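Local atomic coordinates of hypothetical protein MG027 (Mycoplasma genitalium, PDB entry 1Q8C), a protein that is of unknown function but folds like NusB proteins, transcription antitermination factors that bind RNA, so a related role is possible. Residues A[19-24]-A[59-64]; A[103-108]-A[125-130]; A[107-112]-A[146-151]. One frame throughout, in Å; residues are numbered along the deposited sequence.

Contact 1. Residues A[19-24]-A[59-64]; sequences IAVVEF and LIVKAF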
ATOM      1  N   ILE A  19      -5.613  -5.369   4.803  1.00 43.36           N
ATOM      2  CA  ILE A  19      -4.496  -6.085   5.454  1.00 43.42           C
ATOM      3  C   ILE A  19      -3.996  -7.237   4.570  1.00 43.27           C
ATOM      4  O   ILE A  19      -2.793  -7.428   4.406  1.00 42.37           O
ATOM      5  CB  ILE A  19      -4.892  -6.554   6.888  1.00 43.40           C
ATOM      6  CG1 ILE A  19      -5.007  -5.340   7.832  1.00 44.05           C
ATOM      7  CG2 ILE A  19      -3.883  -7.528   7.441  1.00 44.13           C
ATOM      8  CD1 ILE A  19      -5.658  -5.614   9.209  1.00 43.47           C
ATOM      9  N   ALA A  20      -4.924  -7.968   3.950  1.00 43.20           N
ATOM     10  CA  ALA A  20      -4.567  -9.051   3.037  1.00 43.45           C
ATOM     11  C   ALA A  20      -3.723  -8.585   1.837  1.00 43.46           C
ATOM     12  O   ALA A  20      -2.818  -9.285   1.405  1.00 43.92           O
ATOM     13  CB  ALA A  20      -5.834  -9.797   2.558  1.00 43.52           C
ATOM     14  N   VAL A  21      -3.999  -7.403   1.304  1.00 43.67           N
ATOM     15  CA  VAL A  21      -3.218  -6.870   0.195  1.00 43.41           C
ATOM     16  C   VAL A  21      -1.832  -6.449   0.697  1.00 43.78           C
ATOM     17  O   VAL A  21      -0.798  -6.775   0.099  1.00 43.83           O
ATOM     18  CB  VAL A  21      -3.976  -5.717  -0.452  1.00 43.20           C
ATOM     19  CG1 VAL A  21      -3.205  -5.158  -1.617  1.00 44.15           C
ATOM     20  CG2 VAL A  21      -5.358  -6.220  -0.934  1.00 43.72           C
ATOM     21  N   VAL A  22      -1.806  -5.754   1.827  1.00 43.41           N
ATOM     22  CA  VAL A  22      -0.552  -5.318   2.430  1.00 43.33           C
ATOM     23  C   VAL A  22       0.410  -6.490   2.670  1.00 43.42           C
ATOM     24  O   VAL A  22       1.599  -6.433   2.332  1.00 43.60           O
ATOM     25  CB  VAL A  22      -0.823  -4.602   3.759  1.00 43.05           C
ATOM     26  CG1 VAL A  22       0.475  -4.432   4.561  1.00 43.33           C
ATOM     27  CG2 VAL A  22      -1.462  -3.233   3.507  1.00 43.39           C
ATOM     28  N   GLU A  23      -0.098  -7.557   3.264  1.00 43.51           N
ATOM     29  CA  GLU A  23       0.735  -8.714   3.569  1.00 44.21           C
ATOM     30  C   GLU A  23       1.262  -9.324   2.275  1.00 43.84           C
ATOM     31  O   GLU A  23       2.415  -9.722   2.199  1.00 43.80           O
ATOM     32  CB  GLU A  23      -0.028  -9.761   4.391  1.00 44.41           C
ATOM     33  CG  GLU A  23       0.598 -10.114   5.734  1.00 47.56           C
ATOM     34  CD  GLU A  23       2.121 -10.001   5.785  1.00 51.00           C
ATOM     35  OE1 GLU A  23       2.798 -11.062   5.710  1.00 52.31           O
ATOM     36  OE2 GLU A  23       2.651  -8.853   5.926  1.00 54.98           O
ATOM     37  N   PHE A  24       0.409  -9.354   1.256  1.00 43.71           N
ATOM     38  CA  PHE A  24       0.792  -9.865  -0.060  1.00 43.59           C
ATOM     39  C   PHE A  24       1.946  -9.050  -0.679  1.00 43.89           C
ATOM     40  O   PHE A  24       2.982  -9.599  -1.066  1.00 43.83           O
ATOM     41  CB  PHE A  24      -0.430  -9.838  -0.973  1.00 43.43           C
ATOM     42  CG  PHE A  24      -0.143 -10.242  -2.372  1.00 43.07           C
ATOM     43  CD1 PHE A  24       0.182 -11.544  -2.685  1.00 43.65           C
ATOM     44  CD2 PHE A  24      -0.219  -9.303  -3.397  1.00 44.06           C
ATOM     45  CE1 PHE A  24       0.457 -11.905  -4.015  1.00 43.40           C
ATOM     46  CE2 PHE A  24       0.033  -9.643  -4.697  1.00 43.68           C
ATOM     47  CZ  PHE A  24       0.380 -10.953  -5.009  1.00 43.91           C
ATOM     48  N   LEU A  59      -8.462  -5.734  -7.815  1.00 43.68           N
ATOM     49  CA  LEU A  59      -8.296  -4.510  -8.611  1.00 43.94           C
ATOM     50  C   LEU A  59      -7.167  -3.656  -8.013  1.00 43.93           C
ATOM     51  O   LEU A  59      -6.446  -3.001  -8.751  1.00 43.87           O
ATOM     52  CB  LEU A  59      -9.592  -3.707  -8.687  1.00 43.92           C
ATOM     53  CG  LEU A  59     -10.291  -3.226  -9.980  1.00 45.08           C
ATOM     54  CD1 LEU A  59     -10.496  -1.701  -9.927  1.00 44.80           C
ATOM     55  CD2 LEU A  59      -9.643  -3.679 -11.322  1.00 44.75           C
ATOM     56  N   ILE A  60      -7.012  -3.678  -6.693  1.00 43.56           N
ATOM     57  CA  ILE A  60      -5.900  -2.977  -6.021  1.00 43.56           C
ATOM     58  C   ILE A  60      -4.563  -3.598  -6.449  1.00 43.70           C
ATOM     59  O   ILE A  60      -3.614  -2.892  -6.767  1.00 44.20           O
ATOM     60  CB  ILE A  60      -6.055  -3.033  -4.452  1.00 43.22           C
ATOM     61  CG1 ILE A  60      -7.286  -2.242  -4.018  1.00 43.72           C
ATOM     62  CG2 ILE A  60      -4.794  -2.468  -3.725  1.00 43.25           C
ATOM     63  CD1 ILE A  60      -7.704  -2.417  -2.545  1.00 43.58           C
ATOM     64  N   VAL A  61      -4.498  -4.923  -6.439  1.00 43.86           N
ATOM     65  CA  VAL A  61      -3.279  -5.650  -6.772  1.00 43.85           C
ATOM     66  C   VAL A  61      -2.908  -5.482  -8.246  1.00 43.63           C
ATOM     67  O   VAL A  61      -1.742  -5.520  -8.620  1.00 43.62           O
ATOM     68  CB  VAL A  61      -3.447  -7.133  -6.425  1.00 43.94           C
ATOM     69  CG1 VAL A  61      -2.340  -8.005  -7.080  1.00 44.56           C
ATOM     70  CG2 VAL A  61      -3.478  -7.278  -4.905  1.00 43.71           C
ATOM     71  N   LYS A  62      -3.916  -5.287  -9.070  1.00 43.72           N
ATOM     72  CA  LYS A  62      -3.733  -5.045 -10.477  1.00 44.07           C
ATOM     73  C   LYS A  62      -3.102  -3.650 -10.687  1.00 43.94           C
ATOM     74  O   LYS A  62      -2.168  -3.510 -11.469  1.00 44.42           O
ATOM     75  CB  LYS A  62      -5.076  -5.208 -11.223  1.00 44.19           C
ATOM     76  CG  LYS A  62      -5.100  -4.718 -12.691  1.00 44.57           C
ATOM     77  CD  LYS A  62      -6.192  -5.406 -13.543  1.00 45.47           C
ATOM     78  CE  LYS A  62      -5.848  -5.418 -15.048  1.00 45.50           C
ATOM     79  NZ  LYS A  62      -6.188  -4.165 -15.786  1.00 46.48           N
ATOM     80  N   ALA A  63      -3.613  -2.638 -10.000  1.00 43.54           N
ATOM     81  CA  ALA A  63      -3.058  -1.291 -10.071  1.00 43.04           C
ATOM     82  C   ALA A  63      -1.611  -1.289  -9.554  1.00 42.94           C
ATOM     83  O   ALA A  63      -0.729  -0.662 -10.154  1.00 42.52           O
ATOM     84  CB  ALA A  63      -3.923  -0.340  -9.279  1.00 43.36           C
ATOM     85  N   PHE A  64      -1.380  -2.003  -8.449  1.00 42.83           N
ATOM     86  CA  PHE A  64      -0.043  -2.187  -7.858  1.00 43.07           C
ATOM     87  C   PHE A  64       0.944  -2.825  -8.860  1.00 43.26           C
ATOM     88  O   PHE A  64       2.076  -2.368  -9.010  1.00 42.80           O
ATOM     89  CB  PHE A  64      -0.146  -3.095  -6.619  1.00 43.16           C
ATOM     90  CG  PHE A  64       1.157  -3.673  -6.183  1.00 43.19           C
ATOM     91  CD1 PHE A  64       2.058  -2.921  -5.454  1.00 43.86           C
ATOM     92  CD2 PHE A  64       1.495  -4.960  -6.515  1.00 43.78           C
ATOM     93  CE1 PHE A  64       3.264  -3.460  -5.079  1.00 45.08           C
ATOM     94  CE2 PHE A  64       2.702  -5.503  -6.144  1.00 43.22           C
ATOM     95  CZ  PHE A  64       3.580  -4.764  -5.427  1.00 44.80           C
TER

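Contact 2. Residues A[103-108]-A[125-130]; sequences TAVVLC and SEALLI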
ATOM      1  N   THR A 103       6.555   0.423   3.824  1.00 43.37           N
ATOM      2  CA  THR A 103       6.502   0.619   2.377  1.00 43.25           C
ATOM      3  C   THR A 103       5.287  -0.124   1.792  1.00 43.24           C
ATOM      4  O   THR A 103       4.567   0.423   0.983  1.00 43.06           O
ATOM      5  CB  THR A 103       7.818   0.147   1.674  1.00 43.41           C
ATOM      6  OG1 THR A 103       8.945   0.898   2.146  1.00 42.67           O
ATOM      7  CG2 THR A 103       7.786   0.463   0.187  1.00 43.48           C
ATOM      8  N   ALA A 104       5.050  -1.362   2.222  1.00 43.15           N
ATOM      9  CA  ALA A 104       3.956  -2.176   1.678  1.00 43.11           C
ATOM     10  C   ALA A 104       2.608  -1.535   1.989  1.00 43.04           C
ATOM     11  O   ALA A 104       1.685  -1.573   1.176  1.00 42.23           O
ATOM     12  CB  ALA A 104       4.023  -3.608   2.245  1.00 43.09           C
ATOM     13  N   VAL A 105       2.511  -0.950   3.185  1.00 43.24           N
ATOM     14  CA  VAL A 105       1.336  -0.190   3.585  1.00 43.54           C
ATOM     15  C   VAL A 105       1.147   1.050   2.691  1.00 43.61           C
ATOM     16  O   VAL A 105       0.034   1.336   2.262  1.00 43.57           O
ATOM     17  CB  VAL A 105       1.424   0.281   5.045  1.00 43.56           C
ATOM     18  CG1 VAL A 105       0.301   1.296   5.343  1.00 44.00           C
ATOM     19  CG2 VAL A 105       1.376  -0.903   5.999  1.00 43.78           C
ATOM     20  N   VAL A 106       2.224   1.781   2.412  1.00 43.44           N
ATOM     21  CA  VAL A 106       2.127   2.970   1.562  1.00 43.51           C
ATOM     22  C   VAL A 106       1.790   2.575   0.101  1.00 43.45           C
ATOM     23  O   VAL A 106       0.978   3.214  -0.536  1.00 43.55           O
ATOM     24  CB  VAL A 106       3.413   3.824   1.580  1.00 43.43           C
ATOM     25  CG1 VAL A 106       3.324   4.931   0.523  1.00 43.74           C
ATOM     26  CG2 VAL A 106       3.632   4.462   2.960  1.00 43.43           C
ATOM     27  N   LEU A 107       2.415   1.539  -0.430  1.00 43.38           N
ATOM     28  CA  LEU A 107       2.097   1.109  -1.796  1.00 43.54           C
ATOM     29  C   LEU A 107       0.658   0.636  -1.937  1.00 43.58           C
ATOM     30  O   LEU A 107       0.081   0.735  -3.015  1.00 44.07           O
ATOM     31  CB  LEU A 107       3.038  -0.002  -2.240  1.00 43.66           C
ATOM     32  CG  LEU A 107       4.451   0.509  -2.492  1.00 43.35           C
ATOM     33  CD1 LEU A 107       5.424  -0.646  -2.489  1.00 43.44           C
ATOM     34  CD2 LEU A 107       4.495   1.265  -3.799  1.00 43.19           C
ATOM     35  N   CYS A 108       0.070   0.123  -0.861  1.00 43.57           N
ATOM     36  CA  CYS A 108      -1.311  -0.356  -0.935  1.00 44.00           C
ATOM     37  C   CYS A 108      -2.250   0.832  -1.084  1.00 43.93           C
ATOM     38  O   CYS A 108      -3.181   0.788  -1.874  1.00 44.19           O
ATOM     39  CB  CYS A 108      -1.670  -1.226   0.281  1.00 44.30           C
ATOM     40  SG  CYS A 108      -3.400  -1.835   0.345  1.00 45.18           S
ATOM     41  N   SER A 125      -6.370   7.192   7.550  1.00 43.84           N
ATOM     42  CA  SER A 125      -6.787   6.620   8.832  1.00 43.73           C
ATOM     43  C   SER A 125      -6.614   5.122   8.770  1.00 43.83           C
ATOM     44  O   SER A 125      -5.987   4.518   9.636  1.00 43.31           O
ATOM     45  CB  SER A 125      -8.227   6.970   9.166  1.00 43.77           C
ATOM     46  OG  SER A 125      -9.094   6.363   8.251  1.00 43.21           O
ATOM     47  N   GLU A 126      -7.113   4.531   7.688  1.00 44.29           N
ATOM     48  CA  GLU A 126      -6.994   3.099   7.488  1.00 44.18           C
ATOM     49  C   GLU A 126      -5.540   2.638   7.524  1.00 43.97           C
ATOM     50  O   GLU A 126      -5.233   1.598   8.061  1.00 44.09           O
ATOM     51  CB  GLU A 126      -7.607   2.684   6.155  1.00 44.68           C
ATOM     52  CG  GLU A 126      -8.562   1.530   6.299  1.00 45.66           C
ATOM     53  CD  GLU A 126      -9.887   1.998   6.780  1.00 47.21           C
ATOM     54  OE1 GLU A 126     -10.346   3.007   6.220  1.00 49.36           O
ATOM     55  OE2 GLU A 126     -10.452   1.398   7.715  1.00 47.32           O
ATOM     56  N   ALA A 127      -4.642   3.409   6.942  1.00 43.76           N
ATOM     57  CA  ALA A 127      -3.239   3.016   6.873  1.00 43.52           C
ATOM     58  C   ALA A 127      -2.634   2.974   8.270  1.00 43.50           C
ATOM     59  O   ALA A 127      -1.823   2.100   8.585  1.00 43.05           O
ATOM     60  CB  ALA A 127      -2.461   4.006   6.010  1.00 43.72           C
ATOM     61  N   LEU A 128      -3.021   3.950   9.084  1.00 43.21           N
ATOM     62  CA  LEU A 128      -2.495   4.094  10.436  1.00 43.26           C
ATOM     63  C   LEU A 128      -3.072   2.998  11.305  1.00 43.31           C
ATOM     64  O   LEU A 128      -2.420   2.517  12.230  1.00 43.17           O
ATOM     65  CB  LEU A 128      -2.848   5.477  10.997  1.00 43.19           C
ATOM     66  CG  LEU A 128      -2.214   6.670  10.272  1.00 43.42           C
ATOM     67  CD1 LEU A 128      -2.437   7.976  11.032  1.00 44.36           C
ATOM     68  CD2 LEU A 128      -0.717   6.442  10.053  1.00 43.65           C
ATOM     69  N   LEU A 129      -4.292   2.598  10.973  1.00 43.47           N
ATOM     70  CA  LEU A 129      -4.959   1.491  11.633  1.00 43.70           C
ATOM     71  C   LEU A 129      -4.249   0.165  11.349  1.00 43.66           C
ATOM     72  O   LEU A 129      -4.169  -0.696  12.221  1.00 43.40           O
ATOM     73  CB  LEU A 129      -6.418   1.421  11.166  1.00 43.94           C
ATOM     74  CG  LEU A 129      -7.442   0.945  12.187  1.00 44.53           C
ATOM     75  CD1 LEU A 129      -7.312   1.695  13.525  1.00 44.57           C
ATOM     76  CD2 LEU A 129      -8.844   1.110  11.599  1.00 45.25           C
ATOM     77  N   ILE A 130      -3.725   0.013  10.129  1.00 43.55           N
ATOM     78  CA  ILE A 130      -2.959  -1.175   9.748  1.00 43.58           C
ATOM     79  C   ILE A 130      -1.561  -1.174  10.398  1.00 43.77           C
ATOM     80  O   ILE A 130      -1.037  -2.213  10.801  1.00 43.74           O
ATOM     81  CB  ILE A 130      -2.863  -1.261   8.220  1.00 43.67           C
ATOM     82  CG1 ILE A 130      -4.284  -1.381   7.626  1.00 43.75           C
ATOM     83  CG2 ILE A 130      -1.951  -2.411   7.812  1.00 43.65           C
ATOM     84  CD1 ILE A 130      -4.332  -1.767   6.132  1.00 44.84           C
TER

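Contact 3. Residues A[107-112]-A[146-151]; sequences LCALSE and LLDKLL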
ATOM      1  N   LEU A 107       2.415   1.539  -0.430  1.00 43.38           N
ATOM      2  CA  LEU A 107       2.097   1.109  -1.796  1.00 43.54           C
ATOM      3  C   LEU A 107       0.658   0.636  -1.937  1.00 43.58           C
ATOM      4  O   LEU A 107       0.081   0.735  -3.015  1.00 44.07           O
ATOM      5  CB  LEU A 107       3.038  -0.002  -2.240  1.00 43.66           C
ATOM      6  CG  LEU A 107       4.451   0.509  -2.492  1.00 43.35           C
ATOM      7  CD1 LEU A 107       5.424  -0.646  -2.489  1.00 43.44           C
ATOM      8  CD2 LEU A 107       4.495   1.265  -3.799  1.00 43.19           C
ATOM      9  N   CYS A 108       0.070   0.123  -0.861  1.00 43.57           N
ATOM     10  CA  CYS A 108      -1.311  -0.356  -0.935  1.00 44.00           C
ATOM     11  C   CYS A 108      -2.250   0.832  -1.084  1.00 43.93           C
ATOM     12  O   CYS A 108      -3.181   0.788  -1.874  1.00 44.19           O
ATOM     13  CB  CYS A 108      -1.670  -1.226   0.281  1.00 44.30           C
ATOM     14  SG  CYS A 108      -3.400  -1.835   0.345  1.00 45.18           S
ATOM     15  N   ALA A 109      -1.971   1.899  -0.334  1.00 43.97           N
ATOM     16  CA  ALA A 109      -2.746   3.137  -0.359  1.00 43.77           C
ATOM     17  C   ALA A 109      -2.721   3.825  -1.731  1.00 43.64           C
ATOM     18  O   ALA A 109      -3.746   4.342  -2.207  1.00 43.36           O
ATOM     19  CB  ALA A 109      -2.213   4.100   0.717  1.00 43.51           C
ATOM     20  N   LEU A 110      -1.530   3.865  -2.325  1.00 43.38           N
ATOM     21  CA  LEU A 110      -1.330   4.359  -3.684  1.00 43.28           C
ATOM     22  C   LEU A 110      -2.087   3.500  -4.683  1.00 43.28           C
ATOM     23  O   LEU A 110      -2.709   4.010  -5.607  1.00 43.15           O
ATOM     24  CB  LEU A 110       0.153   4.311  -4.058  1.00 43.42           C
ATOM     25  CG  LEU A 110       1.105   5.207  -3.262  1.00 42.92           C
ATOM     26  CD1 LEU A 110       2.557   5.009  -3.650  1.00 43.07           C
ATOM     27  CD2 LEU A 110       0.725   6.626  -3.509  1.00 43.67           C
ATOM     28  N   SER A 111      -2.009   2.189  -4.494  1.00 43.42           N
ATOM     29  CA  SER A 111      -2.639   1.239  -5.403  1.00 43.38           C
ATOM     30  C   SER A 111      -4.137   1.373  -5.318  1.00 43.69           C
ATOM     31  O   SER A 111      -4.813   1.276  -6.330  1.00 43.44           O
ATOM     32  CB  SER A 111      -2.233  -0.199  -5.061  1.00 43.77           C
ATOM     33  OG  SER A 111      -0.827  -0.353  -5.107  1.00 43.48           O
ATOM     34  N   GLU A 112      -4.639   1.643  -4.110  1.00 44.09           N
ATOM     35  CA  GLU A 112      -6.065   1.696  -3.871  1.00 44.16           C
ATOM     36  C   GLU A 112      -6.654   2.995  -4.369  1.00 44.39           C
ATOM     37  O   GLU A 112      -7.760   3.025  -4.895  1.00 44.15           O
ATOM     38  CB  GLU A 112      -6.407   1.508  -2.380  1.00 44.48           C
ATOM     39  CG  GLU A 112      -7.900   1.695  -2.133  1.00 44.23           C
ATOM     40  CD  GLU A 112      -8.379   1.457  -0.709  1.00 45.11           C
ATOM     41  OE1 GLU A 112      -9.571   1.754  -0.474  1.00 43.09           O
ATOM     42  OE2 GLU A 112      -7.604   0.972   0.150  1.00 46.17           O
ATOM     43  N   LEU A 146       1.260  14.150   1.369  1.00 44.21           N
ATOM     44  CA  LEU A 146       1.878  14.578   0.111  1.00 44.31           C
ATOM     45  C   LEU A 146       1.683  13.611  -1.080  1.00 44.21           C
ATOM     46  O   LEU A 146       1.547  14.081  -2.208  1.00 44.06           O
ATOM     47  CB  LEU A 146       3.373  14.864   0.324  1.00 44.24           C
ATOM     48  CG  LEU A 146       3.648  16.174   1.082  1.00 44.67           C
ATOM     49  CD1 LEU A 146       4.776  15.993   2.091  1.00 44.80           C
ATOM     50  CD2 LEU A 146       3.958  17.353   0.126  1.00 44.51           C
ATOM     51  N   LEU A 147       1.657  12.292  -0.851  1.00 44.14           N
ATOM     52  CA  LEU A 147       1.558  11.336  -1.965  1.00 44.18           C
ATOM     53  C   LEU A 147       0.152  11.057  -2.496  1.00 44.32           C
ATOM     54  O   LEU A 147       0.019  10.695  -3.659  1.00 44.30           O
ATOM     55  CB  LEU A 147       2.260   9.993  -1.641  1.00 44.16           C
ATOM     56  CG  LEU A 147       3.798  10.012  -1.767  1.00 44.41           C
ATOM     57  CD1 LEU A 147       4.440   8.715  -1.321  1.00 44.30           C
ATOM     58  CD2 LEU A 147       4.250  10.320  -3.184  1.00 44.67           C
ATOM     59  N   ASP A 148      -0.880  11.204  -1.664  1.00 44.37           N
ATOM     60  CA  ASP A 148      -2.262  10.952  -2.089  1.00 44.54           C
ATOM     61  C   ASP A 148      -2.896  12.275  -2.482  1.00 44.51           C
ATOM     62  O   ASP A 148      -2.482  13.331  -1.995  1.00 44.53           O
ATOM     63  CB  ASP A 148      -3.103  10.341  -0.948  1.00 44.56           C
ATOM     64  CG  ASP A 148      -2.769   8.881  -0.648  1.00 45.40           C
ATOM     65  OD1 ASP A 148      -2.768   8.524   0.562  1.00 46.71           O
ATOM     66  OD2 ASP A 148      -2.561   8.013  -1.535  1.00 46.45           O
ATOM     67  N   LYS A 149      -3.921  12.203  -3.331  1.00 44.61           N
ATOM     68  CA  LYS A 149      -4.754  13.354  -3.713  1.00 44.65           C
ATOM     69  C   LYS A 149      -6.013  13.423  -2.816  1.00 44.66           C
ATOM     70  O   LYS A 149      -6.689  12.400  -2.601  1.00 44.13           O
ATOM     71  CB  LYS A 149      -5.184  13.249  -5.191  1.00 44.48           C
ATOM     72  CG  LYS A 149      -6.053  12.006  -5.483  1.00 45.12           C
ATOM     73  CD  LYS A 149      -6.514  11.804  -6.949  1.00 44.74           C
ATOM     74  CE  LYS A 149      -7.020  10.334  -7.174  1.00 43.79           C
ATOM     75  NZ  LYS A 149      -8.331  10.028  -6.550  1.00 41.79           N
ATOM     76  N   LEU A 150      -6.312  14.609  -2.282  1.00 44.67           N
ATOM     77  CA  LEU A 150      -7.606  14.853  -1.633  1.00 45.10           C
ATOM     78  C   LEU A 150      -8.479  15.317  -2.779  1.00 45.40           C
ATOM     79  O   LEU A 150      -8.054  16.178  -3.552  1.00 45.84           O
ATOM     80  CB  LEU A 150      -7.503  15.939  -0.540  1.00 45.06           C
ATOM     81  CG  LEU A 150      -8.662  16.260   0.446  1.00 45.10           C
ATOM     82  CD1 LEU A 150      -9.590  15.102   0.757  1.00 45.43           C
ATOM     83  CD2 LEU A 150      -8.109  16.831   1.760  1.00 44.93           C
ATOM     84  N   LEU A 151      -9.683  14.756  -2.887  1.00 45.67           N
ATOM     85  CA  LEU A 151     -10.537  14.930  -4.071  1.00 45.84           C
ATOM     86  C   LEU A 151     -11.061  16.362  -4.198  1.00 46.21           C
ATOM     87  O   LEU A 151     -12.207  16.688  -3.862  1.00 46.63           O
ATOM     88  CB  LEU A 151     -11.711  13.921  -4.070  1.00 45.82           C
ATOM     89  CG  LEU A 151     -11.506  12.497  -3.522  1.00 45.48           C
ATOM     90  CD1 LEU A 151     -12.848  11.762  -3.361  1.00 45.62           C
ATOM     91  CD2 LEU A 151     -10.561  11.669  -4.361  1.00 45.19           C
ATOM     92  OXT LEU A 151     -10.349  17.276  -4.646  1.00 46.72           O
TER

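Contact 1. Residues A[19-24]-A[59-64]
Val21 and Val61 face each other at the point where the two helical segments lie nearest, and each touches two residues of the other segment. From Val21 it is CG1 that does the touching: it lies 3.8 Å from Ile60 CG2 and 3.9 Å from Val61 CG2, so one methyl sits against two residues of the other helix. Val61 divides its work differently. Its CG1 comes within 3.7 Å of Phe24 CE2, while CG2, the branch that meets Val21, also reaches Phe24 CD2 at 4.1 Å. The valine thus rides along the CD2-CE2 side of the ring, approaching it obliquely, and the two side chains cross at about a right angle. Val21 and Val61, by contrast, run past each other in opposite directions.

Phe24 is swung out toward Val61 because its CG stands opposite the backbone N (chi1 176°), and besides the valine, its ring meets Phe43 and Tyr46, with planes inclined at about 55° in each case. Ile60 uses the short CG2 branch for Val21. Nothing polar links the segments; the contact is purely apolar and buried, with a sodium ion about 4 Å from the side chain of Val61.

The segment axes come no closer than 10.8 Å and run in roughly the same direction, at a signed crossing angle of -33°. Helix 14-28 packs on helix 55-81 in an all-helical, NusB-like bundle, with helix 36-45 meeting both through Ile39 and Phe43, and helix 100-116 against Val22, Ile60 and Phe64.

Contact 2. Residues A[103-108]-A[125-130]
Val105 is the one residue of 103-108 that touches the facing helix, and the contact is wholly apolar; both of its methyls find a partner. CG1 lies 3.9 Å from Ala127 CB, close to the backbone as well, since Ala127 O is 4.0 Å from the same methyl. CG2 turns to the next turn of the facing helix and approaches Ile130 CG2 at 4.1 Å. The two branches can serve different residues because chi1 of Val105 is 169°, which puts CG1 across from the backbone N and CG2 across from the carbonyl carbon. Ile130 answers with its short branch, and the two side chains slide past one another in opposite directions. The small alanine lets the backbones come near: the alpha carbons of Val105 and Ala127 are 6.5 Å apart.

In fold terms this is where two successive helices, 100-116 and 120-133, close on each other within a NusB-like helical bundle. All three touching residues are buried.

The polar link here belongs to another side of helix 120-133, where Glu126 OE2 bonds Thr15 OG1 and so ties that helix to helix 14-28. Helix 14-28 also brings Arg18 against Ile130 and Val22 against Cys108, while Thr143, from the chain after helix 120-133, rests on Ala127.

Contact 3. Residues A[107-112]-A[146-151]
One turn before Leu110 meets Leu147 and Asp148, the carbonyl oxygen of Leu107 is gripped twice by a single residue. Ser111 N donates the regular helical bond to Leu107 O at 2.9 Å, and Ser111 OG adds a second to Leu107 O at 2.5 Å, shorter than usual and of doubtful exact length. The hydroxyl sits 29° off the carbonyl plane, on the face opposite the amide, with a C=O...donor angle of 150°; it is turned back onto its own helix.

Across the contact the touching is looser. Leu110 sends out CD2, which lies 4.1 Å from Leu147 CB and equally near Leu147 O. The same methyl is 4.1 Å from Asp148 OD2, the two side chains passing at a slant. Chi1 of Leu110 is -64°, with CG set opposite the carbonyl carbon, and this brings the end of the side chain nearer to the tail than its base is.

The tail, 146-151, is neither helix nor strand. As the C-terminal stretch of this NusB-like helical domain, it touches helix 100-116 through Leu147 and Asp148, then moves off past the start of helix 120-133, where Leu150 rests on Lys120 and Pro121. Asp148 is buried, its OD2 facing Ala109 O at 3.9 Å without bonding to it. Lys120 and Thr143 also touch the aspartate. Further along the helix, Glu112 turns elsewhere, with OE2 in a salt bridge to Arg18 NE.

How the contacts relate
Helix 100-116 joins all three contacts: contacts 2 and 3 share Leu107 and Cys108 on it, and their centres lie about 10 Å apart. Contact 1 leans on the same helix from both its segments. From 19-24, Val21 CG1 packs on Cys108 SG at 3.9 Å and Val22 CG1 on Val105 CG2 at 3.9 Å; from 59-64, Ile60 O meets Ser111 CB at 3.5 Å. Its centre is about 11 Å from that of contact 2 and 13 Å from that of contact 3. Contact 1 is the one beside a sodium ion; the nearest ion is about 11 Å from the Leu110 side chain and about 13 Å from the Ile130 side chain.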